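Local coordinates for peptide methionine sulfoxide reductase MsrA (Treponema denticola ATCC 35405, PDB 5FA9), which probably repairs oxidised proteins by reducing methionine sulfoxide back to methionine, as a bifunctional fusion of MsrA and MsrB reductases, at residues Trp13-Tyr18 with Glu52-Val57; Phe132-Ala135 with His139-Tyr142. The protein carries 2 engineered substitutions. One frame throughout, in Å; residues are numbered along the deposited sequence.

Contact 1. Residues Trp13-Tyr18 with Glu52-Val57; sequences WGVEGY and ETVKIV. With D1D ((4S,5S)-1,2-dithiane-4,5-diol), chain F.
Val15 and Val54 carry the apolar packing between helix and strand, their side chains sliding past each other in opposite directions. Val54 CG2 does the touching: it lies 3.7 Å from Val15 CG1 and is just as close to Val15 CB. CG1 of Val15 stands anti to the backbone N (chi1 -179°), which turns this methyl to the strand. The same Val54 CG2 also reaches the helix backbone, 3.8 Å from Glu16 N, while Val54 CG1 runs alongside Glu16 CB at 4.1 Å. Val54 thus sits under the Val15-Glu16 step of the helix, where the two backbones come nearest; Phe12, one residue before 13-18, also packs on it.

In this MsrA domain, helix 12-19 follows strand 2-8, starts next to Ser11, the predicted active-site position, where the residue is changed in this structure, and packs on the mixed sheet, in which strand 51-59 runs between strands 2-8 and 25-33.

Polar and ligand contacts gather at the other end of the pair. The bound dithiane-diol D1D places its O2 hydroxyl over the centre of the Trp13 indole face, 3.2 Å from Trp13 CE2. Glu52 reaches D1D from the strand, its extended chain bringing OE1 to 3.3 Å from D1D C2, and its OE2 accepts a hydrogen bond from Phe12 N, so the carboxylate also ties the strand to the start of the helix. Tyr92 OH and Ser11 OG hydrogen-bond to the ligand. Glu16, by contrast, packs here through CB; its extended chain carries the buried carboxylate away, OE2 to Thr28 OG1 and OE1 to Asp141 N.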
loop_
_atom_site.group_PDB
_atom_site.type_symbol
_atom_site.label_atom_id
_atom_site.label_comp_id
_atom_site.label_asym_id
_atom_site.label_seq_id
_atom_site.Cartn_x
_atom_site.Cartn_y
_atom_site.Cartn_z
ATOM N N TRP B 13 10.395 -19.767 -0.528
ATOM C CA TRP B 13 10.178 -20.096 -1.932
ATOM C C TRP B 13 8.738 -20.537 -2.158
ATOM O O TRP B 13 8.068 -20.061 -3.076
ATOM C CB TRP B 13 11.143 -21.193 -2.388
ATOM C CG TRP B 13 12.571 -20.748 -2.470
ATOM C CD1 TRP B 13 13.026 -19.464 -2.526
ATOM C CD2 TRP B 13 13.731 -21.587 -2.508
ATOM N NE1 TRP B 13 14.398 -19.450 -2.596
ATOM C CE2 TRP B 13 14.856 -20.742 -2.586
ATOM C CE3 TRP B 13 13.928 -22.971 -2.483
ATOM C CZ2 TRP B 13 16.158 -21.235 -2.639
ATOM C CZ3 TRP B 13 15.222 -23.458 -2.534
ATOM C CH2 TRP B 13 16.319 -22.593 -2.612
ATOM N N GLY B 14 8.266 -21.442 -1.309
ATOM C CA GLY B 14 6.913 -21.954 -1.414
ATOM C C GLY B 14 5.876 -20.966 -0.918
ATOM O O GLY B 14 4.789 -20.860 -1.487
ATOM N N VAL B 15 6.214 -20.247 0.147
ATOM C CA VAL B 15 5.310 -19.260 0.728
ATOM C C VAL B 15 4.976 -18.161 -0.278
ATOM O O VAL B 15 3.814 -17.784 -0.432
ATOM C CB VAL B 15 5.911 -18.626 1.996
ATOM C CG1 VAL B 15 4.947 -17.612 2.590
ATOM C CG2 VAL B 15 6.247 -19.703 3.016
ATOM N N GLU B 16 5.995 -17.658 -0.968
ATOM C CA GLU B 16 5.787 -16.636 -1.985
ATOM C C GLU B 16 5.050 -17.217 -3.186
ATOM O O GLU B 16 4.167 -16.572 -3.754
ATOM C CB GLU B 16 7.116 -16.025 -2.435
ATOM C CG GLU B 16 6.950 -14.903 -3.449
ATOM C CD GLU B 16 8.270 -14.322 -3.912
ATOM O OE1 GLU B 16 9.248 -15.086 -4.040
ATOM O OE2 GLU B 16 8.327 -13.096 -4.150
ATOM N N GLY B 17 5.421 -18.435 -3.569
ATOM C CA GLY B 17 4.795 -19.116 -4.688
ATOM C C GLY B 17 3.306 -19.321 -4.487
ATOM O O GLY B 17 2.533 -19.327 -5.446
ATOM N N TYR B 18 2.903 -19.490 -3.232
ATOM C CA TYR B 18 1.497 -19.669 -2.895
ATOM C C TYR B 18 0.738 -18.346 -2.933
ATOM O O TYR B 18 -0.243 -18.205 -3.662
ATOM C CB TYR B 18 1.356 -20.315 -1.514
ATOM C CG TYR B 18 -0.074 -20.615 -1.120
ATOM C CD1 TYR B 18 -0.667 -21.824 -1.456
ATOM C CD2 TYR B 18 -0.828 -19.690 -0.408
ATOM C CE1 TYR B 18 -1.974 -22.102 -1.099
ATOM C CE2 TYR B 18 -2.134 -19.959 -0.047
ATOM C CZ TYR B 18 -2.701 -21.166 -0.394
ATOM O OH TYR B 18 -4.001 -21.438 -0.035
ATOM N N GLU B 52 12.873 -16.780 7.837
ATOM C CA GLU B 52 12.568 -16.619 6.423
ATOM C C GLU B 52 11.131 -16.144 6.251
ATOM O O GLU B 52 10.186 -16.863 6.573
ATOM C CB GLU B 52 12.802 -17.929 5.670
ATOM C CG GLU B 52 14.263 -18.345 5.610
ATOM C CD GLU B 52 14.513 -19.478 4.635
ATOM O OE1 GLU B 52 15.624 -20.046 4.657
ATOM O OE2 GLU B 52 13.601 -19.794 3.843
ATOM N N THR B 53 10.978 -14.927 5.739
ATOM C CA THR B 53 9.682 -14.262 5.717
ATOM C C THR B 53 9.358 -13.707 4.332
ATOM O O THR B 53 10.248 -13.280 3.597
ATOM C CB THR B 53 9.638 -13.116 6.754
ATOM O OG1 THR B 53 10.098 -13.601 8.021
ATOM C CG2 THR B 53 8.228 -12.563 6.911
ATOM N N VAL B 54 8.076 -13.728 3.980
ATOM C CA VAL B 54 7.611 -13.142 2.730
ATOM C C VAL B 54 6.774 -11.896 2.995
ATOM O O VAL B 54 5.784 -11.945 3.723
ATOM C CB VAL B 54 6.779 -14.141 1.906
ATOM C CG1 VAL B 54 6.215 -13.465 0.667
ATOM C CG2 VAL B 54 7.623 -15.340 1.521
ATOM N N LYS B 55 7.184 -10.777 2.405
ATOM C CA LYS B 55 6.429 -9.535 2.507
ATOM C C LYS B 55 5.206 -9.587 1.601
ATOM O O LYS B 55 5.322 -9.858 0.407
ATOM C CB LYS B 55 7.309 -8.338 2.145
ATOM C CG LYS B 55 6.574 -7.007 2.112
ATOM C CD LYS B 55 7.533 -5.859 1.850
ATOM C CE LYS B 55 6.810 -4.523 1.838
ATOM N NZ LYS B 55 7.747 -3.394 1.579
ATOM N N ILE B 56 4.033 -9.334 2.173
ATOM C CA ILE B 56 2.791 -9.377 1.410
ATOM C C ILE B 56 2.122 -8.010 1.336
ATOM O O ILE B 56 1.598 -7.516 2.332
ATOM C CB ILE B 56 1.788 -10.377 2.018
ATOM C CG1 ILE B 56 2.429 -11.759 2.171
ATOM C CG2 ILE B 56 0.531 -10.455 1.165
ATOM C CD1 ILE B 56 2.722 -12.441 0.856
ATOM N N VAL B 57 2.131 -7.409 0.151
ATOM C CA VAL B 57 1.419 -6.157 -0.075
ATOM C C VAL B 57 0.106 -6.456 -0.791
ATOM O O VAL B 57 0.102 -7.053 -1.868
ATOM C CB VAL B 57 2.251 -5.162 -0.904
ATOM C CG1 VAL B 57 1.462 -3.886 -1.148
ATOM C CG2 VAL B 57 3.563 -4.855 -0.200
HETATM S S1 D1D F . 18.089 -19.830 1.771
HETATM C C1 D1D F . 16.814 -20.003 0.791
HETATM C C2 D1D F . 15.678 -20.947 1.439
HETATM O O2 D1D F . 14.766 -21.135 0.593
HETATM C C3 D1D F . 16.306 -22.468 1.937
HETATM O O3 D1D F . 15.406 -23.102 2.549
HETATM C C4 D1D F . 17.589 -22.316 2.901
HETATM S S4 D1D F . 18.730 -21.362 2.266
#

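Contact 2. Residues Phe132-Ala135 with His139-Tyr142; sequences FILA and HQDY
Gln140 reaches back to Ala135 with its amide: NE2 donates to Ala135 O across 3.3 Å, and the N-H points nearly straight at the oxygen (162°). The acceptor lies close to the amide plane of Gln140, yet the donor stands well above the carbonyl plane of Ala135, 57° out of it. Beside this bond the Leu134 side chain crosses that of Gln140 at about a right angle and lays CD1 3.7 Å from NE2. Ala135 CB fills the angle between the two loop residues, 3.9 Å from His139 CB and equally far from Gln140 NE2.

The amide is brought there by a bend in the glutamine chain at chi2 (-64°), which folds it back toward the end of the strand. NE2 has a second, stronger acceptor in Thr30 O, so the amide joins the turn to strand 25-33 as well as to Ala135. His139, part of the D1D pocket, is also held by Trp13, whose NE1 is hydrogen-bonded to His139 ND1, and meets Phe12 edge to face.

Strand 132-134 is an outermost strand of the mixed sheet, pairing antiparallel with strand 25-33; Leu134 packs on Asp273 of the second subunit, and the loop holding His139 and Gln140 leads from this sheet edge into helix 142-145.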
loop_
_atom_site.group_PDB
_atom_site.type_symbol
_atom_site.label_atom_id
_atom_site.label_comp_id
_atom_site.label_asym_id
_atom_site.label_seq_id
_atom_site.Cartn_x
_atom_site.Cartn_y
_atom_site.Cartn_z
ATOM N N PHE B 132 13.569 -6.270 8.548
ATOM C CA PHE B 132 13.286 -7.154 7.423
ATOM C C PHE B 132 14.324 -6.955 6.327
ATOM O O PHE B 132 14.304 -5.946 5.622
ATOM C CB PHE B 132 11.877 -6.905 6.878
ATOM C CG PHE B 132 11.523 -7.753 5.688
ATOM C CD1 PHE B 132 11.061 -9.049 5.859
ATOM C CD2 PHE B 132 11.645 -7.255 4.400
ATOM C CE1 PHE B 132 10.736 -9.833 4.768
ATOM C CE2 PHE B 132 11.320 -8.036 3.307
ATOM C CZ PHE B 132 10.866 -9.325 3.492
ATOM N N ILE B 133 15.227 -7.919 6.188
ATOM C CA ILE B 133 16.301 -7.818 5.211
ATOM C C ILE B 133 15.907 -8.488 3.901
ATOM O O ILE B 133 15.706 -9.700 3.848
ATOM C CB ILE B 133 17.599 -8.450 5.743
ATOM C CG1 ILE B 133 18.057 -7.728 7.012
ATOM C CG2 ILE B 133 18.686 -8.412 4.680
ATOM C CD1 ILE B 133 19.136 -8.459 7.776
ATOM N N LEU B 134 15.794 -7.684 2.847
ATOM C CA LEU B 134 15.392 -8.173 1.533
ATOM C C LEU B 134 16.386 -9.192 0.986
ATOM O O LEU B 134 17.590 -8.940 0.950
ATOM C CB LEU B 134 15.247 -7.005 0.555
ATOM C CG LEU B 134 14.543 -7.288 -0.773
ATOM C CD1 LEU B 134 13.114 -7.749 -0.538
ATOM C CD2 LEU B 134 14.572 -6.056 -1.666
ATOM N N ALA B 135 15.874 -10.343 0.562
ATOM C CA ALA B 135 16.714 -11.393 -0.001
ATOM C C ALA B 135 17.186 -11.016 -1.401
ATOM O O ALA B 135 16.649 -10.098 -2.021
ATOM C CB ALA B 135 15.965 -12.716 -0.030
ATOM N N HIS B 139 16.565 -15.220 -4.947
ATOM C CA HIS B 139 15.491 -15.775 -4.130
ATOM C C HIS B 139 14.131 -15.143 -4.420
ATOM O O HIS B 139 13.112 -15.578 -3.881
ATOM C CB HIS B 139 15.822 -15.613 -2.645
ATOM C CG HIS B 139 17.040 -16.370 -2.213
ATOM N ND1 HIS B 139 17.157 -17.736 -2.359
ATOM C CD2 HIS B 139 18.191 -15.953 -1.636
ATOM C CE1 HIS B 139 18.329 -18.127 -1.890
ATOM N NE2 HIS B 139 18.976 -17.064 -1.446
ATOM N N GLN B 140 14.112 -14.120 -5.268
ATOM C CA GLN B 140 12.868 -13.433 -5.603
ATOM C C GLN B 140 12.166 -14.114 -6.772
ATOM O O GLN B 140 12.730 -14.220 -7.862
ATOM C CB GLN B 140 13.135 -11.963 -5.927
ATOM C CG GLN B 140 13.782 -11.188 -4.789
ATOM C CD GLN B 140 12.889 -11.086 -3.567
ATOM O OE1 GLN B 140 11.664 -11.155 -3.669
ATOM N NE2 GLN B 140 13.502 -10.925 -2.400
ATOM N N ASP B 141 10.932 -14.558 -6.534
ATOM C CA ASP B 141 10.184 -15.364 -7.497
ATOM C C ASP B 141 11.021 -16.551 -7.960
ATOM O O ASP B 141 11.153 -16.807 -9.158
ATOM C CB ASP B 141 9.739 -14.518 -8.694
ATOM C CG ASP B 141 8.476 -13.728 -8.409
ATOM O OD1 ASP B 141 7.680 -14.168 -7.552
ATOM O OD2 ASP B 141 8.278 -12.670 -9.039
ATOM N N TYR B 142 11.586 -17.264 -6.990
ATOM C CA TYR B 142 12.478 -18.387 -7.250
ATOM C C TYR B 142 11.796 -19.482 -8.062
ATOM O O TYR B 142 12.340 -19.955 -9.061
ATOM C CB TYR B 142 12.998 -18.956 -5.926
ATOM C CG TYR B 142 13.876 -20.179 -6.065
ATOM C CD1 TYR B 142 15.243 -20.057 -6.272
ATOM C CD2 TYR B 142 13.342 -21.458 -5.965
ATOM C CE1 TYR B 142 16.051 -21.172 -6.393
ATOM C CE2 TYR B 142 14.141 -22.579 -6.084
ATOM C CZ TYR B 142 15.495 -22.430 -6.297
ATOM O OH TYR B 142 16.295 -23.543 -6.415
#

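Contact 1 is the buried one, an apolar fit of helix 12-19 on an inner strand of the mixed sheet; contact 2 is partly buried, lies at an edge strand of that sheet, and relies on an amide-to-carbonyl bond with a little aliphatic packing. Their centres are about 9 Å apart, and both contribute to the D1D pocket, contact 1 through Trp13 and Glu52 and contact 2 through His139. They also touch directly: Trp13 CD1 packs 3.4 Å from Tyr142 CB, with the two rings stacked, and Thr53 O lies 3.7 Å from Phe132 CE1. The Trp13-Tyr142 packing joins helix 12-19 to the start of helix 142-145, and the Thr53-Phe132 contact joins two strands of the sheet.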